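Local coordinates for tRNA threonylcarbamoyladenosine dehydratase (Escherichia coli, PDB 4D79), which catalyses the ATP-dependent dehydration of threonylcarbamoyladenosine at position 37 of tRNAs reading codons that begin with adenine, forming its cyclic derivative, at residues Ile60-Val65 with Asp106-Pro111; Val36-Val41 with Gln73-Arg78. One frame throughout, in Å; residues are numbered along the deposited sequence.

Overall arrangement
Interactions 1 and 2 have their centres about 13 Å apart and line one ATP site at the C-terminal ends of parallel strands 32-36, 56-60 and 101-105 in the ThiF-family domain. The 60-65 and 106-111 loops of interaction 1 hold the ribose and adenine; the glycine loop 36-41 and Gln73 of interaction 2 hold the alpha and beta phosphates. The two are joined directly: Asp61 OD2, already bonded to the ribose, lies 2.8 Å from the backbone N of Ile38, and Ile60 O lies 2.8 Å from Gly37 N, both probable hydrogen bonds. Packing adds a third link, with Val65 CG2 3.6 Å from His75 ND1. Along the chain the four segments alternate.

Interaction 1 of 2, residues Ile60-Val65 with Asp106-Pro111; sequences IDMDDV and DDFVTP. With ATP (adenosine-5'-triphosphate), chain K.
The adenosine end of the ATP site is built here from two loops: residues 60-65, which lead out of strand 56-60, and residues 106-111, which follow strand 101-105. They meet where Met62 and Asp107 come closest, their CA atoms 4.6 Å apart. No hydrogen bond joins them; they are held by packing and by the nucleotide they share. The side chains of Met62 and Phe108 cross at about a right angle, and Met62 SD sits obliquely beside the ring in a Met-aromatic contact, 3.8 Å from the Phe108 ring centroid; the exact closeness of Met62 CG to the ring is doubtful. Asp106 OD1 packs against CA and CB of Met62, a van der Waals contact, while Ile60 rests CG2 on the carbonyl O of Asp107 at 3.4 Å. Asp107 itself turns its OD2 to the hydroxyl of Tyr117.

Each loop then grips a different part of ATP. Asp61 receives both ribose hydroxyls in a forked pair of bonds, O2' on OD1 at 2.6 Å and O3' on OD2 at 2.7 Å. Asp63 N also bonds to OD1, coming 39° out of the carboxylate plane, which closes an Asx turn and, together with the amide of Ile38 on OD2, helps fix the carboxylate's rotation. On the adenine, Val109 N donates to N1 at 2.9 Å and Val109 O accepts from N6 at 3.2 Å, while Phe108 CD1 packs against C5 of the base. An acidic residue just beyond the second strand, holding the ribose diol, is typical of Rossmann-type nucleotide sites.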
loop_
_atom_site.group_PDB
_atom_site.type_symbol
_atom_site.label_atom_id
_atom_site.label_comp_id
_atom_site.label_asym_id
_atom_site.label_seq_id
_atom_site.Cartn_x
_atom_site.Cartn_y
_atom_site.Cartn_z
ATOM N N ILE B 60 -3.170 -17.904 -6.895
ATOM C CA ILE B 60 -3.872 -18.459 -8.059
ATOM C C ILE B 60 -3.996 -17.379 -9.128
ATOM O O ILE B 60 -4.725 -16.399 -8.951
ATOM C CB ILE B 60 -5.251 -19.031 -7.703
ATOM C CG1 ILE B 60 -5.128 -19.961 -6.507
ATOM C CG2 ILE B 60 -5.831 -19.767 -8.944
ATOM C CD1 ILE B 60 -6.377 -20.791 -6.205
ATOM N N ASP B 61 -3.331 -17.603 -10.259
ATOM C CA ASP B 61 -3.371 -16.725 -11.426
ATOM C C ASP B 61 -2.672 -17.467 -12.559
ATOM O O ASP B 61 -1.701 -18.172 -12.316
ATOM C CB ASP B 61 -2.660 -15.392 -11.143
ATOM C CG ASP B 61 -3.157 -14.238 -12.003
ATOM O OD1 ASP B 61 -3.468 -14.434 -13.198
ATOM O OD2 ASP B 61 -3.233 -13.114 -11.466
ATOM N N MET B 62 -3.127 -17.277 -13.807
ATOM C CA MET B 62 -2.325 -17.805 -14.915
ATOM C C MET B 62 -1.846 -16.710 -15.851
ATOM O O MET B 62 -1.303 -17.017 -16.927
ATOM C CB MET B 62 -3.063 -18.919 -15.683
ATOM C CG MET B 62 -4.260 -18.554 -16.484
ATOM S SD MET B 62 -5.038 -20.012 -17.237
ATOM C CE MET B 62 -3.622 -20.936 -17.820
ATOM N N ASP B 63 -1.964 -15.442 -15.465
ATOM C CA ASP B 63 -1.549 -14.380 -16.373
ATOM C C ASP B 63 -0.056 -14.098 -16.220
ATOM O O ASP B 63 0.585 -14.486 -15.235
ATOM C CB ASP B 63 -2.362 -13.107 -16.128
ATOM C CG ASP B 63 -2.304 -12.136 -17.301
ATOM O OD1 ASP B 63 -1.876 -12.539 -18.409
ATOM O OD2 ASP B 63 -2.686 -10.962 -17.113
ATOM N N ASP B 64 0.490 -13.437 -17.238
ATOM C CA ASP B 64 1.890 -13.054 -17.310
ATOM C C ASP B 64 2.061 -11.575 -16.971
ATOM O O ASP B 64 1.146 -10.771 -17.171
ATOM C CB ASP B 64 2.445 -13.316 -18.712
ATOM C CG ASP B 64 2.431 -14.784 -19.096
ATOM O OD1 ASP B 64 2.472 -15.657 -18.204
ATOM O OD2 ASP B 64 2.395 -15.067 -20.311
ATOM N N VAL B 65 3.265 -11.216 -16.501
ATOM C CA VAL B 65 3.609 -9.827 -16.224
ATOM C C VAL B 65 3.690 -9.056 -17.537
ATOM O O VAL B 65 4.404 -9.453 -18.465
ATOM C CB VAL B 65 4.927 -9.736 -15.429
ATOM C CG1 VAL B 65 5.319 -8.292 -15.188
ATOM C CG2 VAL B 65 4.815 -10.454 -14.081
ATOM N N ASP B 106 -1.215 -22.323 -11.242
ATOM C CA ASP B 106 -1.088 -21.628 -12.520
ATOM C C ASP B 106 -2.355 -21.894 -13.335
ATOM O O ASP B 106 -2.372 -22.686 -14.275
ATOM C CB ASP B 106 0.165 -22.101 -13.245
ATOM C CG ASP B 106 0.393 -21.378 -14.550
ATOM O OD1 ASP B 106 -0.214 -20.308 -14.749
ATOM O OD2 ASP B 106 1.161 -21.893 -15.390
ATOM N N ASP B 107 -3.434 -21.207 -12.964
ATOM C CA ASP B 107 -4.761 -21.476 -13.509
ATOM C C ASP B 107 -5.672 -20.319 -13.131
ATOM O O ASP B 107 -5.319 -19.475 -12.303
ATOM C CB ASP B 107 -5.312 -22.805 -12.969
ATOM C CG ASP B 107 -6.392 -23.428 -13.861
ATOM O OD1 ASP B 107 -6.764 -22.861 -14.909
ATOM O OD2 ASP B 107 -6.876 -24.516 -13.500
ATOM N N PHE B 108 -6.845 -20.297 -13.755
ATOM C CA PHE B 108 -7.951 -19.422 -13.400
ATOM C C PHE B 108 -9.055 -20.237 -12.724
ATOM O O PHE B 108 -9.291 -21.391 -13.069
ATOM C CB PHE B 108 -8.556 -18.742 -14.641
ATOM C CG PHE B 108 -7.645 -17.765 -15.336
ATOM C CD1 PHE B 108 -6.980 -16.761 -14.634
ATOM C CD2 PHE B 108 -7.486 -17.834 -16.715
ATOM C CE1 PHE B 108 -6.157 -15.856 -15.305
ATOM C CE2 PHE B 108 -6.673 -16.934 -17.386
ATOM C CZ PHE B 108 -6.007 -15.948 -16.682
ATOM N N VAL B 109 -9.746 -19.612 -11.773
ATOM C CA VAL B 109 -10.866 -20.261 -11.113
ATOM C C VAL B 109 -12.061 -20.303 -12.057
ATOM O O VAL B 109 -12.322 -19.350 -12.800
ATOM C CB VAL B 109 -11.203 -19.537 -9.801
ATOM C CG1 VAL B 109 -12.560 -19.961 -9.258
ATOM C CG2 VAL B 109 -10.113 -19.809 -8.772
ATOM N N THR B 110 -12.746 -21.439 -12.083
ATOM C CA THR B 110 -13.975 -21.598 -12.868
ATOM C C THR B 110 -15.024 -22.289 -12.005
ATOM O O THR B 110 -14.683 -22.863 -10.962
ATOM C CB THR B 110 -13.733 -22.412 -14.140
ATOM O OG1 THR B 110 -13.576 -23.785 -13.780
ATOM C CG2 THR B 110 -12.516 -21.925 -14.898
ATOM N N PRO B 111 -16.304 -22.286 -12.391
ATOM C CA PRO B 111 -17.268 -23.103 -11.634
ATOM C C PRO B 111 -16.874 -24.571 -11.581
ATOM O O PRO B 111 -17.150 -25.253 -10.585
ATOM C CB PRO B 111 -18.588 -22.878 -12.385
ATOM C CG PRO B 111 -18.410 -21.555 -13.060
ATOM C CD PRO B 111 -16.958 -21.478 -13.434
HETATM P PG ATP K . -4.699 -6.293 -17.844
HETATM O O1G ATP K . -4.468 -5.025 -18.630
HETATM O O2G ATP K . -3.634 -7.347 -18.029
HETATM O O3G ATP K . -6.124 -6.791 -17.891
HETATM P PB ATP K . -4.741 -6.770 -15.045
HETATM O O1B ATP K . -6.017 -7.559 -15.236
HETATM O O2B ATP K . -3.439 -7.437 -14.635
HETATM O O3B ATP K . -4.493 -5.818 -16.322
HETATM P PA ATP K . -5.762 -5.890 -12.572
HETATM O O1A ATP K . -7.251 -5.752 -12.871
HETATM O O2A ATP K . -5.123 -4.935 -11.598
HETATM O O3A ATP K . -5.012 -5.622 -13.961
HETATM O "O5'" ATP K . -5.386 -7.419 -12.165
HETATM C "C5'" ATP K . -6.342 -8.492 -12.060
HETATM C "C4'" ATP K . -5.750 -9.893 -11.856
HETATM O "O4'" ATP K . -6.760 -10.898 -11.524
HETATM C "C3'" ATP K . -5.043 -10.409 -13.104
HETATM O "O3'" ATP K . -3.680 -10.775 -12.833
HETATM C "C2'" ATP K . -5.848 -11.630 -13.507
HETATM O "O2'" ATP K . -5.052 -12.614 -14.151
HETATM C "C1'" ATP K . -6.435 -12.141 -12.202
HETATM N N9 ATP K . -7.541 -13.116 -12.461
HETATM C C8 ATP K . -8.578 -12.851 -13.296
HETATM N N7 ATP K . -9.446 -13.893 -13.387
HETATM C C5 ATP K . -8.961 -14.858 -12.602
HETATM C C6 ATP K . -9.425 -16.206 -12.252
HETATM N N6 ATP K . -10.548 -16.669 -12.805
HETATM N N1 ATP K . -8.700 -16.953 -11.416
HETATM C C2 ATP K . -7.546 -16.486 -10.887
HETATM N N3 ATP K . -7.059 -15.256 -11.163
HETATM C C4 ATP K . -7.707 -14.381 -11.996
#

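Interaction 2 of 2, residues Val36-Val41 with Gln73-Arg78; sequences VGIGGV and QIHALR. With ATP (adenosine-5'-triphosphate), chain K.
The backbone of 73-78 folds into a type I beta turn from Gln73 to Ala76 beside the glycine loop 36-41, with the CA atoms of Gly40 and Gln73 4.9 Å apart. His75 makes the direct bond: its NE2 donates to Ile38 O at 2.9 Å, nearly in line with the C=O and only 8° out of the imidazole plane, so the ring meets the loop edge-on. Its chi1 of 50° points the ring at Ile38, whose CG2 packs on CD2. Gln73, extended beyond CG, runs alongside the Gly39-Gly40 peptide, with OE1 3.5 Å from Gly39 CA. Its NE2 reaches ATP O2B at 3.0 Å in a nearly straight bond, and OE1 accepts from Lys85, which also binds ATP. With an alanine at Gln73, ATP O2B is likely to lose this amide donor and Lys85 NZ one of its acceptors.

Gly40 N donates to O2A at 2.7 Å, and a CB on Gly39 or Gly40 would run into ATP. Within the turn, Ile74 O accepts a hydrogen bond from Arg92 of the second subunit. The spacing of Gly37, Gly39 and Gly42 matches the Rossmann-type GxGxxG nucleotide-binding loop.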
loop_
_atom_site.group_PDB
_atom_site.type_symbol
_atom_site.label_atom_id
_atom_site.label_comp_id
_atom_site.label_asym_id
_atom_site.label_seq_id
_atom_site.Cartn_x
_atom_site.Cartn_y
_atom_site.Cartn_z
ATOM N N VAL B 36 -6.493 -15.033 -4.763
ATOM C CA VAL B 36 -6.943 -15.370 -6.109
ATOM C C VAL B 36 -6.872 -14.093 -6.930
ATOM O O VAL B 36 -7.612 -13.133 -6.680
ATOM C CB VAL B 36 -8.358 -15.967 -6.151
ATOM C CG1 VAL B 36 -8.654 -16.464 -7.555
ATOM C CG2 VAL B 36 -8.534 -17.099 -5.175
ATOM N N GLY B 37 -6.009 -14.102 -7.930
ATOM C CA GLY B 37 -5.766 -12.906 -8.717
ATOM C C GLY B 37 -4.594 -12.107 -8.166
ATOM O O GLY B 37 -4.708 -11.471 -7.123
ATOM N N ILE B 38 -3.466 -12.129 -8.868
ATOM C CA ILE B 38 -2.228 -11.509 -8.403
ATOM C C ILE B 38 -1.975 -10.244 -9.237
ATOM O O ILE B 38 -0.887 -10.035 -9.796
ATOM C CB ILE B 38 -1.074 -12.534 -8.476
ATOM C CG1 ILE B 38 -1.478 -13.850 -7.802
ATOM C CG2 ILE B 38 0.190 -12.007 -7.813
ATOM C CD1 ILE B 38 -1.968 -13.679 -6.383
ATOM N N GLY B 39 -2.954 -9.348 -9.257
ATOM C CA GLY B 39 -2.835 -8.138 -10.056
ATOM C C GLY B 39 -2.721 -6.867 -9.236
ATOM O O GLY B 39 -1.978 -6.797 -8.242
ATOM N N GLY B 40 -3.468 -5.849 -9.672
ATOM C CA GLY B 40 -3.367 -4.528 -9.081
ATOM C C GLY B 40 -3.721 -4.520 -7.611
ATOM O O GLY B 40 -3.166 -3.732 -6.835
ATOM N N VAL B 41 -4.609 -5.417 -7.202
ATOM C CA VAL B 41 -4.971 -5.585 -5.793
ATOM C C VAL B 41 -4.254 -6.775 -5.169
ATOM O O VAL B 41 -3.648 -6.660 -4.098
ATOM C CB VAL B 41 -6.503 -5.712 -5.648
ATOM C CG1 VAL B 41 -6.881 -6.063 -4.241
ATOM C CG2 VAL B 41 -7.152 -4.443 -6.036
ATOM N N GLN B 73 1.234 -2.859 -9.981
ATOM C CA GLN B 73 1.472 -4.231 -9.544
ATOM C C GLN B 73 2.913 -4.401 -9.067
ATOM O O GLN B 73 3.866 -4.003 -9.746
ATOM C CB GLN B 73 1.129 -5.227 -10.679
ATOM C CG GLN B 73 -0.285 -4.977 -11.201
ATOM C CD GLN B 73 -0.803 -6.005 -12.196
ATOM O OE1 GLN B 73 -0.307 -7.118 -12.302
ATOM N NE2 GLN B 73 -1.843 -5.637 -12.897
ATOM N N ILE B 74 3.072 -4.967 -7.874
ATOM C CA ILE B 74 4.379 -4.928 -7.231
ATOM C C ILE B 74 5.424 -5.758 -7.975
ATOM O O ILE B 74 6.625 -5.501 -7.832
ATOM C CB ILE B 74 4.217 -5.384 -5.773
ATOM C CG1 ILE B 74 5.482 -5.042 -4.956
ATOM C CG2 ILE B 74 3.903 -6.844 -5.719
ATOM C CD1 ILE B 74 5.362 -5.291 -3.497
ATOM N N HIS B 75 5.003 -6.743 -8.743
ATOM C CA HIS B 75 5.906 -7.622 -9.487
ATOM C C HIS B 75 6.255 -7.096 -10.870
ATOM O O HIS B 75 7.040 -7.740 -11.577
ATOM C CB HIS B 75 5.295 -9.017 -9.631
ATOM C CG HIS B 75 3.893 -8.984 -10.146
ATOM N ND1 HIS B 75 3.555 -8.457 -11.384
ATOM C CD2 HIS B 75 2.735 -9.357 -9.563
ATOM C CE1 HIS B 75 2.244 -8.518 -11.531
ATOM N NE2 HIS B 75 1.727 -9.059 -10.438
ATOM N N ALA B 76 5.699 -5.956 -11.268
ATOM C CA ALA B 76 5.868 -5.437 -12.627
ATOM C C ALA B 76 7.174 -4.654 -12.648
ATOM O O ALA B 76 7.258 -3.500 -12.221
ATOM C CB ALA B 76 4.662 -4.607 -13.041
ATOM N N LEU B 77 8.227 -5.348 -13.069
ATOM C CA LEU B 77 9.573 -4.807 -13.184
ATOM C C LEU B 77 10.082 -5.181 -14.563
ATOM O O LEU B 77 9.669 -6.196 -15.130
ATOM C CB LEU B 77 10.548 -5.395 -12.131
ATOM C CG LEU B 77 10.186 -5.278 -10.651
ATOM C CD1 LEU B 77 11.199 -6.030 -9.756
ATOM C CD2 LEU B 77 10.114 -3.813 -10.265
ATOM N N ARG B 78 11.041 -4.397 -15.051
ATOM C CA ARG B 78 11.578 -4.597 -16.397
ATOM C C ARG B 78 11.944 -6.054 -16.643
ATOM O O ARG B 78 11.613 -6.631 -17.687
ATOM C CB ARG B 78 12.806 -3.697 -16.585
ATOM C CG ARG B 78 13.477 -3.762 -17.918
ATOM C CD ARG B 78 14.812 -3.056 -17.870
ATOM N NE ARG B 78 15.500 -3.160 -19.148
ATOM C CZ ARG B 78 16.589 -2.472 -19.464
ATOM N NH1 ARG B 78 17.122 -1.641 -18.577
ATOM N NH2 ARG B 78 17.143 -2.620 -20.662
HETATM P PG ATP K . -4.699 -6.293 -17.844
HETATM O O1G ATP K . -4.468 -5.025 -18.630
HETATM O O2G ATP K . -3.634 -7.347 -18.029
HETATM O O3G ATP K . -6.124 -6.791 -17.891
HETATM P PB ATP K . -4.741 -6.770 -15.045
HETATM O O1B ATP K . -6.017 -7.559 -15.236
HETATM O O2B ATP K . -3.439 -7.437 -14.635
HETATM O O3B ATP K . -4.493 -5.818 -16.322
HETATM P PA ATP K . -5.762 -5.890 -12.572
HETATM O O1A ATP K . -7.251 -5.752 -12.871
HETATM O O2A ATP K . -5.123 -4.935 -11.598
HETATM O O3A ATP K . -5.012 -5.622 -13.961
HETATM O "O5'" ATP K . -5.386 -7.419 -12.165
HETATM C "C5'" ATP K . -6.342 -8.492 -12.060
HETATM C "C4'" ATP K . -5.750 -9.893 -11.856
HETATM O "O4'" ATP K . -6.760 -10.898 -11.524
HETATM C "C3'" ATP K . -5.043 -10.409 -13.104
HETATM O "O3'" ATP K . -3.680 -10.775 -12.833
HETATM C "C2'" ATP K . -5.848 -11.630 -13.507
HETATM O "O2'" ATP K . -5.052 -12.614 -14.151
HETATM C "C1'" ATP K . -6.435 -12.141 -12.202
HETATM N N9 ATP K . -7.541 -13.116 -12.461
HETATM C C8 ATP K . -8.578 -12.851 -13.296
HETATM N N7 ATP K . -9.446 -13.893 -13.387
HETATM C C5 ATP K . -8.961 -14.858 -12.602
HETATM C C6 ATP K . -9.425 -16.206 -12.252
HETATM N N6 ATP K . -10.548 -16.669 -12.805
HETATM N N1 ATP K . -8.700 -16.953 -11.416
HETATM C C2 ATP K . -7.546 -16.486 -10.887
HETATM N N3 ATP K . -7.059 -15.256 -11.163
HETATM C C4 ATP K . -7.707 -14.381 -11.996
#